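Local coordinates for dihydropteroate synthase (Clostridioides difficile, PDB 6PZ2), which probably catalyses the condensation of p-aminobenzoate with a dihydropterin pyrophosphate to form dihydropteroate, a step of folate synthesis, and is seen here with pteroic acid, at residues 18-23 against 76-81; 39-44 against 50-55; 184-189 against 217-222; 226-231 against 252-257. All coordinates share one frame; numbering follows the deposited sequence. Where two conformers were deposited one is given.

Overall arrangement
All four contacts belong to one eight-stranded TIM barrel. Contact 2 is nested in the chain loop closed by contact 1, and their centres are 10 Å apart; neighbouring strands 13-19 and 51-55 join them through bonds such as Leu-18 N to Asp-53 O (2.9 Å). Contacts 3 and 4 have centres 17 Å apart, are joined by Arg-227 NE bonding to Val-222 O, and both reach the second subunit. Contacts 2 and 4 come within about 5 Å at their nearest atoms without touching. From the bound pteroic acid, the side chain of Lys-218 in contact 3 lies about 8 Å away, Thr-231 in contact 4 about 10 Å and Ile-52 in contact 2 about 12 Å.

Contact 1: residues 18-23 against 76-81; sequences LNVTPD and IPVIKK. With SO4 (sulfate ion), chain B.
Leu-18, near the end of strand 13-19, and Val-20, just past it, both meet Val-78 of helix 68-85, each through one methyl group. Followed from its start, the segment 76-81 first turns Ile-76 to the loop residue Leu-106. Pro-77 comes next; its ring nitrogen has no bond to the turn before, and the helix kinks there. Val-78 then points at the strand end and divides its two methyls between the two partners. CG1, placed anti to the backbone N (chi1 179°), comes up to CD2 of Leu-18 at 4.0 Å, the two side chains meeting at a slant. CG2, beside the backbone N, faces CG1 of Val-20 at a looser 4.2 Å. Ile-79 turns with Ile-76 to Leu-106, while the backbone N of Lys-80 and of Lys-81 bond to O of Ile-76 and O of Pro-77. Leu-54 and Leu-34 also touch Val-78, and all three residues of this purely apolar contact are buried. Asn-19 gives a weak bond from ND2 to sulfate O4 (3.0 Å, 124°). Arg-60, Arg-247 and His-249 bind the same sulfate, probably picked up from the crystallisation liquor; its place is consistent with the pyrophosphate-binding site of this family. Asn-19 thus reaches the anion while its sequence neighbours Leu-18 and Val-20 pack on helix 68-85, as the helix layer does on the strands of a TIM barrel.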
loop_
_atom_site.group_PDB
_atom_site.type_symbol
_atom_site.label_atom_id
_atom_site.label_comp_id
_atom_site.label_asym_id
_atom_site.label_seq_id
_atom_site.Cartn_x
_atom_site.Cartn_y
_atom_site.Cartn_z
ATOM N N LEU A 18 -10.655 19.095 2.372
ATOM C CA LEU A 18 -11.078 20.302 1.669
ATOM C C LEU A 18 -10.555 21.519 2.438
ATOM O O LEU A 18 -11.206 21.938 3.403
ATOM C CB LEU A 18 -12.611 20.325 1.569
ATOM C CG LEU A 18 -13.197 21.497 0.779
ATOM C CD1 LEU A 18 -12.693 21.480 -0.646
ATOM C CD2 LEU A 18 -14.716 21.466 0.770
ATOM N N ASN A 19 -9.419 22.070 2.018
ATOM C CA ASN A 19 -8.854 23.300 2.605
ATOM C C ASN A 19 -9.340 24.509 1.806
ATOM O O ASN A 19 -9.278 24.500 0.602
ATOM C CB ASN A 19 -7.319 23.304 2.631
ATOM C CG ASN A 19 -6.758 22.300 3.628
ATOM O OD1 ASN A 19 -7.163 22.277 4.799
ATOM N ND2 ASN A 19 -5.853 21.434 3.178
ATOM N N VAL A 20 -9.801 25.563 2.469
ATOM C CA VAL A 20 -10.375 26.694 1.748
ATOM C C VAL A 20 -9.680 27.976 2.198
ATOM O O VAL A 20 -10.267 29.041 2.089
ATOM C CB VAL A 20 -11.904 26.787 1.909
ATOM C CG1 VAL A 20 -12.602 25.575 1.318
ATOM C CG2 VAL A 20 -12.334 26.978 3.353
ATOM N N THR A 21 -8.444 27.854 2.664
ATOM C CA THR A 21 -7.582 29.032 2.779
ATOM C C THR A 21 -7.357 29.642 1.393
ATOM O O THR A 21 -7.488 28.963 0.354
ATOM C CB THR A 21 -6.206 28.689 3.369
ATOM O OG1 THR A 21 -5.564 27.683 2.578
ATOM C CG2 THR A 21 -6.284 28.163 4.785
ATOM N N PRO A 22 -6.955 30.914 1.371
ATOM C CA PRO A 22 -6.645 31.617 0.122
ATOM C C PRO A 22 -5.590 30.915 -0.755
ATOM O O PRO A 22 -5.853 30.745 -1.962
ATOM C CB PRO A 22 -6.149 33.010 0.533
ATOM C CG PRO A 22 -6.771 33.240 1.886
ATOM C CD PRO A 22 -7.048 31.867 2.477
ATOM N N ASP A 23 -4.471 30.469 -0.167
ATOM C CA ASP A 23 -3.389 29.716 -0.876
ATOM C C ASP A 23 -3.962 28.438 -1.488
ATOM O O ASP A 23 -3.315 27.821 -2.319
ATOM C CB ASP A 23 -2.215 29.199 -0.019
ATOM C CG ASP A 23 -1.224 28.285 -0.760
ATOM O OD1 ASP A 23 -0.647 28.739 -1.785
ATOM O OD2 ASP A 23 -1.035 27.097 -0.349
ATOM N N ILE A 76 -18.160 29.060 6.622
ATOM C CA ILE A 76 -19.648 29.074 6.765
ATOM C C ILE A 76 -20.351 28.912 5.407
ATOM O O ILE A 76 -21.259 28.077 5.256
ATOM C CB ILE A 76 -20.120 30.343 7.511
ATOM C CG1 ILE A 76 -19.705 30.303 8.977
ATOM C CG2 ILE A 76 -21.615 30.565 7.412
ATOM C CD1 ILE A 76 -20.307 29.151 9.722
ATOM N N PRO A 77 -19.972 29.714 4.423
ATOM C CA PRO A 77 -20.615 29.538 3.120
ATOM C C PRO A 77 -20.384 28.163 2.478
ATOM O O PRO A 77 -21.254 27.652 1.778
ATOM C CB PRO A 77 -20.025 30.607 2.188
ATOM C CG PRO A 77 -19.018 31.392 3.026
ATOM C CD PRO A 77 -18.885 30.711 4.371
ATOM N N VAL A 78 -19.237 27.548 2.745
ATOM C CA VAL A 78 -18.976 26.221 2.182
ATOM C C VAL A 78 -19.855 25.183 2.875
ATOM O O VAL A 78 -20.400 24.312 2.183
ATOM C CB VAL A 78 -17.488 25.834 2.268
ATOM C CG1 VAL A 78 -17.241 24.451 1.697
ATOM C CG2 VAL A 78 -16.606 26.877 1.603
ATOM N N ILE A 79 -19.977 25.275 4.203
ATOM C CA ILE A 79 -20.841 24.344 4.947
ATOM C C ILE A 79 -22.282 24.461 4.439
ATOM O O ILE A 79 -22.940 23.443 4.239
ATOM C CB ILE A 79 -20.779 24.595 6.460
ATOM C CG1 ILE A 79 -19.413 24.246 7.033
ATOM C CG2 ILE A 79 -21.897 23.836 7.166
ATOM C CD1 ILE A 79 -19.219 24.762 8.423
ATOM N N LYS A 80 -22.751 25.692 4.223
ATOM C CA LYS A 80 -24.141 25.854 3.791
ATOM C C LYS A 80 -24.341 25.166 2.442
ATOM O O LYS A 80 -25.288 24.405 2.323
ATOM C CB LYS A 80 -24.591 27.320 3.728
ATOM C CG LYS A 80 -25.388 27.761 4.948
ATOM C CD LYS A 80 -26.253 28.987 4.755
ATOM C CE LYS A 80 -27.692 28.702 4.381
ATOM N NZ LYS A 80 -27.870 28.784 2.911
ATOM N N LYS A 81 -23.463 25.404 1.466
ATOM C CA LYS A 81 -23.636 24.770 0.159
ATOM C C LYS A 81 -23.455 23.256 0.253
ATOM O O LYS A 81 -24.225 22.524 -0.368
ATOM C CB LYS A 81 -22.680 25.311 -0.902
ATOM C CG LYS A 81 -23.152 26.591 -1.558
ATOM C CD LYS A 81 -23.063 26.583 -3.056
ATOM C CE LYS A 81 -23.854 27.739 -3.628
ATOM N NZ LYS A 81 -23.178 28.317 -4.812
HETATM S S SO4 B . -3.201 19.039 4.700
HETATM O O1 SO4 B . -1.966 19.735 5.127
HETATM O O2 SO4 B . -4.304 19.377 5.626
HETATM O O3 SO4 B . -2.974 17.576 4.716
HETATM O O4 SO4 B . -3.559 19.467 3.329
#

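Contact 2: residues 39-44 against 50-55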
loop_
_atom_site.group_PDB
_atom_site.type_symbol
_atom_site.label_atom_id
_atom_site.label_comp_id
_atom_site.label_asym_id
_atom_site.label_seq_id
_atom_site.Cartn_x
_atom_site.Cartn_y
_atom_site.Cartn_z
ATOM N N GLN A 39 -17.188 22.059 -6.018
ATOM C CA GLN A 39 -16.916 21.106 -7.104
ATOM C C GLN A 39 -15.888 20.077 -6.615
ATOM O O GLN A 39 -16.114 18.857 -6.780
ATOM C CB GLN A 39 -16.485 21.794 -8.409
ATOM C CG GLN A 39 -16.461 20.846 -9.616
ATOM C CD GLN A 39 -17.736 20.042 -9.753
ATOM O OE1 GLN A 39 -18.823 20.599 -9.845
ATOM N NE2 GLN A 39 -17.639 18.721 -9.703
ATOM N N HIS A 40 -14.846 20.551 -5.920
ATOM C CA HIS A 40 -13.852 19.651 -5.345
ATOM C C HIS A 40 -14.503 18.647 -4.395
ATOM O O HIS A 40 -14.156 17.448 -4.426
ATOM C CB HIS A 40 -12.688 20.421 -4.701
ATOM C CG HIS A 40 -11.560 19.531 -4.298
ATOM N ND1 HIS A 40 -11.263 18.358 -4.968
ATOM C CD2 HIS A 40 -10.651 19.625 -3.303
ATOM C CE1 HIS A 40 -10.231 17.771 -4.403
ATOM N NE2 HIS A 40 -9.842 18.528 -3.375
ATOM N N ALA A 41 -15.474 19.092 -3.590
ATOM C CA ALA A 41 -16.125 18.165 -2.670
ATOM C C ALA A 41 -17.008 17.174 -3.429
ATOM O O ALA A 41 -17.102 15.997 -3.056
ATOM C CB ALA A 41 -16.948 18.918 -1.665
ATOM N N LYS A 42 -17.693 17.653 -4.453
ATOM C CA LYS A 42 -18.513 16.726 -5.279
ATOM C C LYS A 42 -17.622 15.637 -5.899
ATOM O O LYS A 42 -17.984 14.462 -5.870
ATOM C CB LYS A 42 -19.264 17.483 -6.376
ATOM C CG LYS A 42 -20.551 18.142 -5.894
ATOM C CD LYS A 42 -21.082 19.243 -6.806
ATOM C CE LYS A 42 -22.540 19.558 -6.552
ATOM N NZ LYS A 42 -22.836 20.966 -6.891
ATOM N N ASP A 43 -16.447 16.035 -6.387
ATOM C CA ASP A 43 -15.462 15.105 -6.951
ATOM C C ASP A 43 -15.032 14.073 -5.904
ATOM O O ASP A 43 -15.055 12.863 -6.210
ATOM C CB ASP A 43 -14.251 15.861 -7.497
ATOM C CG ASP A 43 -14.624 16.713 -8.693
ATOM O OD1 ASP A 43 -15.740 16.515 -9.244
ATOM O OD2 ASP A 43 -13.830 17.600 -9.030
ATOM N N MET A 44 -14.764 14.505 -4.662
ATOM C CA MET A 44 -14.261 13.550 -3.679
ATOM C C MET A 44 -15.358 12.551 -3.310
ATOM O O MET A 44 -15.085 11.367 -3.047
ATOM C CB MET A 44 -13.715 14.253 -2.431
ATOM C CG MET A 44 -12.425 14.987 -2.732
ATOM S SD MET A 44 -11.665 15.676 -1.235
ATOM C CE MET A 44 -12.857 16.947 -0.839
ATOM N N ASP A 50 -16.262 9.300 2.417
ATOM C CA ASP A 50 -17.330 9.028 3.381
ATOM C C ASP A 50 -17.640 10.276 4.225
ATOM O O ASP A 50 -18.719 10.410 4.828
ATOM C CB ASP A 50 -16.924 7.845 4.262
ATOM C CG ASP A 50 -16.733 6.565 3.461
ATOM O OD1 ASP A 50 -17.684 6.192 2.790
ATOM O OD2 ASP A 50 -15.641 5.956 3.498
ATOM N N ILE A 51 -16.672 11.184 4.311
ATOM C CA ILE A 51 -16.818 12.394 5.097
ATOM C C ILE A 51 -15.818 13.394 4.515
ATOM O O ILE A 51 -14.787 12.949 3.997
ATOM C CB ILE A 51 -16.575 12.158 6.602
ATOM C CG1 ILE A 51 -16.733 13.444 7.423
ATOM C CG2 ILE A 51 -15.203 11.552 6.863
ATOM C CD1 ILE A 51 -17.020 13.204 8.876
ATOM N N ILE A 52 -16.128 14.686 4.591
ATOM C CA ILE A 52 -15.251 15.754 4.088
ATOM C C ILE A 52 -14.759 16.579 5.282
ATOM O O ILE A 52 -15.587 17.079 6.046
ATOM C CB ILE A 52 -16.004 16.696 3.131
ATOM C CG1 ILE A 52 -16.772 15.970 2.020
ATOM C CG2 ILE A 52 -15.068 17.772 2.605
ATOM C CD1 ILE A 52 -15.927 15.494 0.879
ATOM N N ASP A 53 -13.455 16.811 5.361
ATOM C CA ASP A 53 -12.828 17.534 6.435
ATOM C C ASP A 53 -12.500 18.918 5.889
ATOM O O ASP A 53 -11.534 19.094 5.139
ATOM C CB ASP A 53 -11.537 16.879 6.930
ATOM C CG ASP A 53 -10.950 17.440 8.219
ATOM O OD1 ASP A 53 -11.723 17.630 9.191
ATOM O OD2 ASP A 53 -9.711 17.651 8.270
ATOM N N LEU A 54 -13.260 19.884 6.382
ATOM C CA LEU A 54 -13.211 21.227 5.859
ATOM C C LEU A 54 -12.391 22.097 6.813
ATOM O O LEU A 54 -12.678 22.137 7.983
ATOM C CB LEU A 54 -14.660 21.706 5.781
ATOM C CG LEU A 54 -14.852 23.185 5.494
ATOM C CD1 LEU A 54 -14.286 23.528 4.132
ATOM C CD2 LEU A 54 -16.338 23.506 5.579
ATOM N N GLY A 55 -11.425 22.844 6.318
ATOM C CA GLY A 55 -10.623 23.675 7.214
ATOM C C GLY A 55 -10.422 25.067 6.649
ATOM O O GLY A 55 -10.184 25.221 5.453
#
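In the beta-alpha-beta crossover formed by strand 13-19, helix 33-46 and strand 51-55, Ile-52 of the last strand packs against Ala-41 and Met-44 of the helix. The CD1 methyl of Ile-52 does most of the touching: it lies 3.8 Å from CE of Met-44, 4.1 Å from the carbonyl O of Ala-41 and 4.4 Å from the CB of Ala-41. The other branch of the isoleucine, CG2, reaches Met-44 CE at 4.2 Å, so the thioether methyl is met by both branches. A bend at the end of the methionine (chi3 -69°) carries CE back over the His-40 ring, 4.2 Å above its plane and over its centre; the methyl therefore lies between ring and strand. On the helix's other flank, Gln-39 NE2 bonds to Asp-43 OD1 at 2.9 Å, coming from above the carboxylate plane, 40° out of it. No hydrogen bond crosses the contact, and all three of its touching residues are buried. Leu-18 of strand 13-19 touches both Ile-52 and His-40, and Leu-82 of helix 68-85 covers Ala-41. Next along the strand, Asp-53 leads away from the helix to a salt bridge with Arg-247.

Contact 3: residues 184-189 against 217-222; sequences KDFEQN and GKVLPV
Phe-186, in the first turn of helix 186-195, meets Lys-218 over one face of its ring and Val-219 at the edge. The lysine reaches it with its aliphatic part: Lys-218 CB lies 3.8 Å from Phe-186 CD1, Lys-218 CD lies 3.9 Å from Phe-186 CG, and Lys-218 CG sits 4.1 Å above the ring plane, offset toward the rim. Bends at chi2 and chi3 fold the lysine chain along this face. At the edge and near the ring plane, Val-219 CG2 is 3.9 Å from Phe-186 CZ, the two side chains standing roughly perpendicular. The phenyl ring therefore sees hydrocarbon from two directions, in a contact at the surface. Behind it the start of the helix is fixed by a capping box: Gln-188 N bonds to Asp-185 OD1 at 3.0 Å, and Asp-185 N returns the bond to Gln-188 OE1 at 2.8 Å, nearly straight at 166°. Val-215 also touches Phe-186, while Val-219 reaches Ala-263 of the second subunit. A capped helix start after strand 174-177, packed on the loop leading to helix 228-240, belongs to the C-terminal rim of the barrel, the side on which TIM-barrel enzymes carry their active sites.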
loop_
_atom_site.group_PDB
_atom_site.type_symbol
_atom_site.label_atom_id
_atom_site.label_comp_id
_atom_site.label_asym_id
_atom_site.label_seq_id
_atom_site.Cartn_x
_atom_site.Cartn_y
_atom_site.Cartn_z
ATOM N N LYS A 184 6.655 15.793 16.432
ATOM C CA LYS A 184 7.328 14.538 16.155
ATOM C C LYS A 184 8.269 14.751 14.979
ATOM O O LYS A 184 7.852 15.243 13.952
ATOM C CB LYS A 184 6.350 13.414 15.810
ATOM C CG LYS A 184 5.350 13.084 16.910
ATOM C CD LYS A 184 4.244 12.151 16.414
ATOM C CE LYS A 184 3.121 11.970 17.405
ATOM N NZ LYS A 184 2.222 13.152 17.427
ATOM N N ASP A 185 9.509 14.309 15.121
ATOM C CA ASP A 185 10.438 14.280 13.991
ATOM C C ASP A 185 10.293 12.963 13.215
ATOM O O ASP A 185 9.454 12.106 13.522
ATOM C CB ASP A 185 11.885 14.495 14.445
ATOM C CG ASP A 185 12.432 13.422 15.358
ATOM O OD1 ASP A 185 11.897 12.267 15.408
ATOM O OD2 ASP A 185 13.396 13.772 16.049
ATOM N N PHE A 186 11.146 12.838 12.209
ATOM C CA PHE A 186 11.095 11.745 11.245
ATOM C C PHE A 186 11.055 10.394 11.963
ATOM O O PHE A 186 10.133 9.591 11.781
ATOM C CB PHE A 186 12.267 11.810 10.263
ATOM C CG PHE A 186 12.297 10.619 9.339
ATOM C CD1 PHE A 186 11.329 10.474 8.353
ATOM C CD2 PHE A 186 13.215 9.600 9.537
ATOM C CE1 PHE A 186 11.312 9.356 7.539
ATOM C CE2 PHE A 186 13.211 8.496 8.701
ATOM C CZ PHE A 186 12.257 8.370 7.721
ATOM N N GLU A 187 12.013 10.209 12.847
ATOM C CA GLU A 187 12.181 8.929 13.508
ATOM C C GLU A 187 10.980 8.626 14.403
ATOM O O GLU A 187 10.606 7.468 14.599
ATOM C CB GLU A 187 13.501 8.929 14.284
ATOM C CG GLU A 187 14.656 8.507 13.398
ATOM C CD GLU A 187 16.029 9.034 13.769
ATOM O OE1 GLU A 187 16.151 9.709 14.813
ATOM O OE2 GLU A 187 16.976 8.763 13.000
ATOM N N GLN A 188 10.441 9.667 15.017
ATOM C CA GLN A 188 9.337 9.471 15.935
ATOM C C GLN A 188 8.086 9.145 15.110
ATOM O O GLN A 188 7.279 8.312 15.517
ATOM C CB GLN A 188 9.130 10.710 16.804
ATOM C CG GLN A 188 10.297 10.967 17.753
ATOM C CD GLN A 188 10.361 12.372 18.307
ATOM O OE1 GLN A 188 9.936 13.337 17.682
ATOM N NE2 GLN A 188 10.910 12.498 19.503
ATOM N N ASN A 189 7.945 9.819 13.977
ATOM C CA ASN A 189 6.799 9.554 13.102
ATOM C C ASN A 189 6.828 8.097 12.619
ATOM O O ASN A 189 5.790 7.385 12.649
ATOM C CB ASN A 189 6.790 10.517 11.918
ATOM C CG ASN A 189 6.291 11.895 12.289
ATOM O OD1 ASN A 189 5.300 12.005 13.003
ATOM N ND2 ASN A 189 6.982 12.929 11.833
ATOM N N GLY A 217 7.978 12.404 2.461
ATOM C CA GLY A 217 8.932 13.118 1.591
ATOM C C GLY A 217 10.382 12.838 1.925
ATOM O O GLY A 217 11.276 12.958 1.083
ATOM N N LYS A 218 10.645 12.493 3.165
ATOM C CA LYS A 218 12.006 12.214 3.531
ATOM C C LYS A 218 12.413 10.850 2.955
ATOM O O LYS A 218 13.581 10.657 2.711
ATOM C CB LYS A 218 12.177 12.217 5.050
ATOM C CG LYS A 218 13.580 12.555 5.532
ATOM C CD LYS A 218 13.596 13.312 6.851
ATOM C CE LYS A 218 12.663 14.510 6.914
ATOM N NZ LYS A 218 12.970 15.377 8.080
ATOM N N VAL A 219 11.477 9.922 2.739
ATOM C CA VAL A 219 11.796 8.611 2.151
ATOM C C VAL A 219 11.700 8.730 0.626
ATOM O O VAL A 219 12.470 8.146 -0.112
ATOM C CB VAL A 219 10.855 7.519 2.707
ATOM C CG1 VAL A 219 11.053 6.155 2.050
ATOM C CG2 VAL A 219 11.009 7.390 4.209
ATOM N N LEU A 220 10.749 9.519 0.160
ATOM C CA LEU A 220 10.479 9.700 -1.236
ATOM C C LEU A 220 10.618 11.184 -1.594
ATOM O O LEU A 220 9.598 11.882 -1.650
ATOM C CB LEU A 220 9.045 9.225 -1.510
ATOM C CG LEU A 220 8.702 7.822 -1.030
ATOM C CD1 LEU A 220 7.258 7.481 -1.371
ATOM C CD2 LEU A 220 9.628 6.805 -1.673
ATOM N N PRO A 221 11.856 11.669 -1.865
ATOM C CA PRO A 221 12.080 13.119 -2.000
ATOM C C PRO A 221 11.564 13.649 -3.343
ATOM O O PRO A 221 12.331 14.049 -4.196
ATOM C CB PRO A 221 13.584 13.383 -1.878
ATOM C CG PRO A 221 14.228 12.019 -1.795
ATOM C CD PRO A 221 13.131 10.974 -1.694
ATOM N N VAL A 222 10.255 13.611 -3.516
ATOM C CA VAL A 222 9.610 14.220 -4.655
ATOM C C VAL A 222 8.606 15.230 -4.088
ATOM O O VAL A 222 8.351 15.258 -2.877
ATOM C CB VAL A 222 8.937 13.160 -5.549
ATOM C CG1 VAL A 222 9.965 12.159 -6.076
ATOM C CG2 VAL A 222 7.805 12.447 -4.814
#

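Contact 4: residues 226-231 against 252-257. With SO4 (sulfate ion), chain G.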
loop_
_atom_site.group_PDB
_atom_site.type_symbol
_atom_site.label_atom_id
_atom_site.label_comp_id
_atom_site.label_asym_id
_atom_site.label_seq_id
_atom_site.Cartn_x
_atom_site.Cartn_y
_atom_site.Cartn_z
ATOM N N LYS A 226 3.325 13.969 -5.589
ATOM C CA LYS A 226 3.977 12.757 -6.126
ATOM C C LYS A 226 4.355 11.792 -4.990
ATOM O O LYS A 226 5.060 10.825 -5.257
ATOM C CB LYS A 226 5.245 13.104 -6.917
ATOM C CG LYS A 226 5.060 13.979 -8.153
ATOM C CD LYS A 226 4.265 13.330 -9.264
ATOM C CE LYS A 226 4.980 13.369 -10.600
ATOM N NZ LYS A 226 5.107 14.748 -11.132
ATOM N N ARG A 227 3.911 12.022 -3.746
ATOM C CA ARG A 227 4.168 11.073 -2.661
ATOM C C ARG A 227 3.015 10.067 -2.516
ATOM O O ARG A 227 2.969 9.353 -1.535
ATOM C CB ARG A 227 4.392 11.838 -1.355
ATOM C CG ARG A 227 5.546 12.828 -1.465
ATOM C CD ARG A 227 5.623 13.764 -0.281
ATOM N NE ARG A 227 6.714 14.680 -0.561
ATOM C CZ ARG A 227 7.029 15.739 0.171
ATOM N NH1 ARG A 227 6.400 15.990 1.304
ATOM N NH2 ARG A 227 7.993 16.536 -0.235
ATOM N N LEU A 228 2.119 9.990 -3.484
ATOM C CA LEU A 228 0.907 9.167 -3.313
ATOM C C LEU A 228 1.240 7.706 -2.947
ATOM O O LEU A 228 0.489 7.121 -2.141
ATOM C CB LEU A 228 0.094 9.243 -4.610
ATOM C CG LEU A 228 -1.194 8.425 -4.631
ATOM C CD1 LEU A 228 -2.022 8.660 -3.376
ATOM C CD2 LEU A 228 -1.991 8.757 -5.872
ATOM N N GLU A 229 2.296 7.077 -3.494
ATOM C CA GLU A 229 2.426 5.648 -3.214
ATOM C C GLU A 229 2.930 5.476 -1.779
ATOM O O GLU A 229 2.543 4.504 -1.131
ATOM C CB GLU A 229 3.156 4.737 -4.214
ATOM C CG GLU A 229 4.000 5.311 -5.314
ATOM C CD GLU A 229 3.382 6.197 -6.375
ATOM O OE1 GLU A 229 2.479 5.735 -7.099
ATOM O OE2 GLU A 229 3.846 7.359 -6.456
ATOM N N GLY A 230 3.673 6.432 -1.236
ATOM C CA GLY A 230 3.989 6.399 0.197
ATOM C C GLY A 230 2.752 6.487 1.077
ATOM O O GLY A 230 2.623 5.797 2.100
ATOM N N THR A 231 1.832 7.367 0.694
ATOM C CA THR A 231 0.636 7.563 1.471
ATOM C C THR A 231 -0.195 6.274 1.419
ATOM O O THR A 231 -0.729 5.789 2.438
ATOM C CB THR A 231 -0.165 8.737 0.900
ATOM O OG1 THR A 231 0.641 9.917 0.988
ATOM C CG2 THR A 231 -1.517 8.861 1.565
ATOM N N TYR A 252 -9.776 8.368 -4.337
ATOM C CA TYR A 252 -10.061 7.149 -5.112
ATOM C C TYR A 252 -8.961 6.096 -4.883
ATOM O O TYR A 252 -9.207 4.928 -4.537
ATOM C CB TYR A 252 -10.131 7.484 -6.604
ATOM C CG TYR A 252 -10.348 6.274 -7.476
ATOM C CD1 TYR A 252 -11.587 5.657 -7.496
ATOM C CD2 TYR A 252 -9.313 5.701 -8.204
ATOM C CE1 TYR A 252 -11.804 4.527 -8.267
ATOM C CE2 TYR A 252 -9.506 4.557 -8.968
ATOM C CZ TYR A 252 -10.769 3.995 -9.016
ATOM O OH TYR A 252 -11.030 2.868 -9.727
ATOM N N GLU A 253 -7.725 6.562 -5.026
ATOM C CA GLU A 253 -6.564 5.701 -4.932
ATOM C C GLU A 253 -6.485 5.110 -3.527
ATOM O O GLU A 253 -6.361 3.896 -3.366
ATOM C CB GLU A 253 -5.300 6.474 -5.308
ATOM C CG GLU A 253 -5.292 6.935 -6.751
ATOM C CD GLU A 253 -5.965 8.280 -7.006
ATOM O OE1 GLU A 253 -6.559 8.887 -6.079
ATOM O OE2 GLU A 253 -5.894 8.730 -8.148
ATOM N N ASN A 254 -6.636 5.928 -2.491
ATOM C CA ASN A 254 -6.591 5.365 -1.152
ATOM C C ASN A 254 -7.794 4.441 -0.916
ATOM O O ASN A 254 -7.644 3.447 -0.221
ATOM C CB ASN A 254 -6.510 6.439 -0.076
ATOM C CG ASN A 254 -5.134 7.076 -0.027
ATOM O OD1 ASN A 254 -4.244 6.515 0.607
ATOM N ND2 ASN A 254 -4.991 8.221 -0.678
ATOM N N LEU A 255 -8.983 4.782 -1.398
ATOM C CA LEU A 255 -10.131 3.851 -1.196
ATOM C C LEU A 255 -9.848 2.480 -1.838
ATOM O O LEU A 255 -10.146 1.445 -1.214
ATOM C CB LEU A 255 -11.403 4.461 -1.789
ATOM C CG LEU A 255 -12.670 3.607 -1.696
ATOM C CD1 LEU A 255 -13.023 3.219 -0.276
ATOM C CD2 LEU A 255 -13.850 4.343 -2.302
ATOM N N MET A 256 -9.285 2.473 -3.058
ATOM C CA MET A 256 -9.036 1.196 -3.760
ATOM C C MET A 256 -8.060 0.347 -2.935
ATOM O O MET A 256 -8.333 -0.815 -2.684
ATOM C CB MET A 256 -8.480 1.400 -5.176
ATOM C CG MET A 256 -9.421 2.091 -6.132
ATOM S SD MET A 256 -11.019 1.246 -6.191
ATOM C CE MET A 256 -12.104 2.291 -5.229
ATOM N N ALA A 257 -6.966 0.931 -2.420
ATOM C CA ALA A 257 -6.018 0.210 -1.572
ATOM C C ALA A 257 -6.673 -0.270 -0.267
ATOM O O ALA A 257 -6.380 -1.373 0.263
ATOM C CB ALA A 257 -4.824 1.123 -1.293
HETATM S S SO4 G . 8.411 18.828 2.388
HETATM O O1 SO4 G . 9.344 17.946 3.122
HETATM O O2 SO4 G . 8.356 20.097 3.132
HETATM O O3 SO4 G . 8.932 19.090 1.014
HETATM O O4 SO4 G . 7.013 18.315 2.426
#
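Two neighbouring outer helices of the barrel, 228-240 and 251-265, pack here beside the subunit interface, with Leu-228 and Thr-231 touching Glu-253 and Asn-254. The two methyls of Leu-228 go to different residues. CD2 comes against the aliphatic part of Glu-253, 3.9 Å from its CG, the side chains crossing near a right angle. CD1 lies 4.0 Å from ND2 of Asn-254, whose side chain runs past the leucine in the opposite direction. One helical turn on, Thr-231 CG2 sits 3.7 Å from Asn-254 OD1; at chi1 -61° this methyl faces the amide while OG1 turns back to its own helix, with a weak bond to Arg-227 O and another weak one with Arg-212 N. The amide finds its polar partners outside the two segments: ND2 bonds to Asp-250 O and OD1 to Thr-235 OG1, which should fix its rotation. Arg-227, at the N-cap, stretches an extended chain the other way to grip a sulfate, probably from the crystallisation liquor, with two bonds, NH1 to O4 (2.7 Å) and NH2 to O3 (3.0 Å), both nearly straight at 167°. Its NE and NH1 are also held by Val-222 O and Arg-212 O. Glu-229 of the second subunit packs on Glu-253, Met-256 and Ala-257. The arrangement is that of adjacent helices either side of strand 245-248 in the chain of a TIM barrel, used here as a dimer surface.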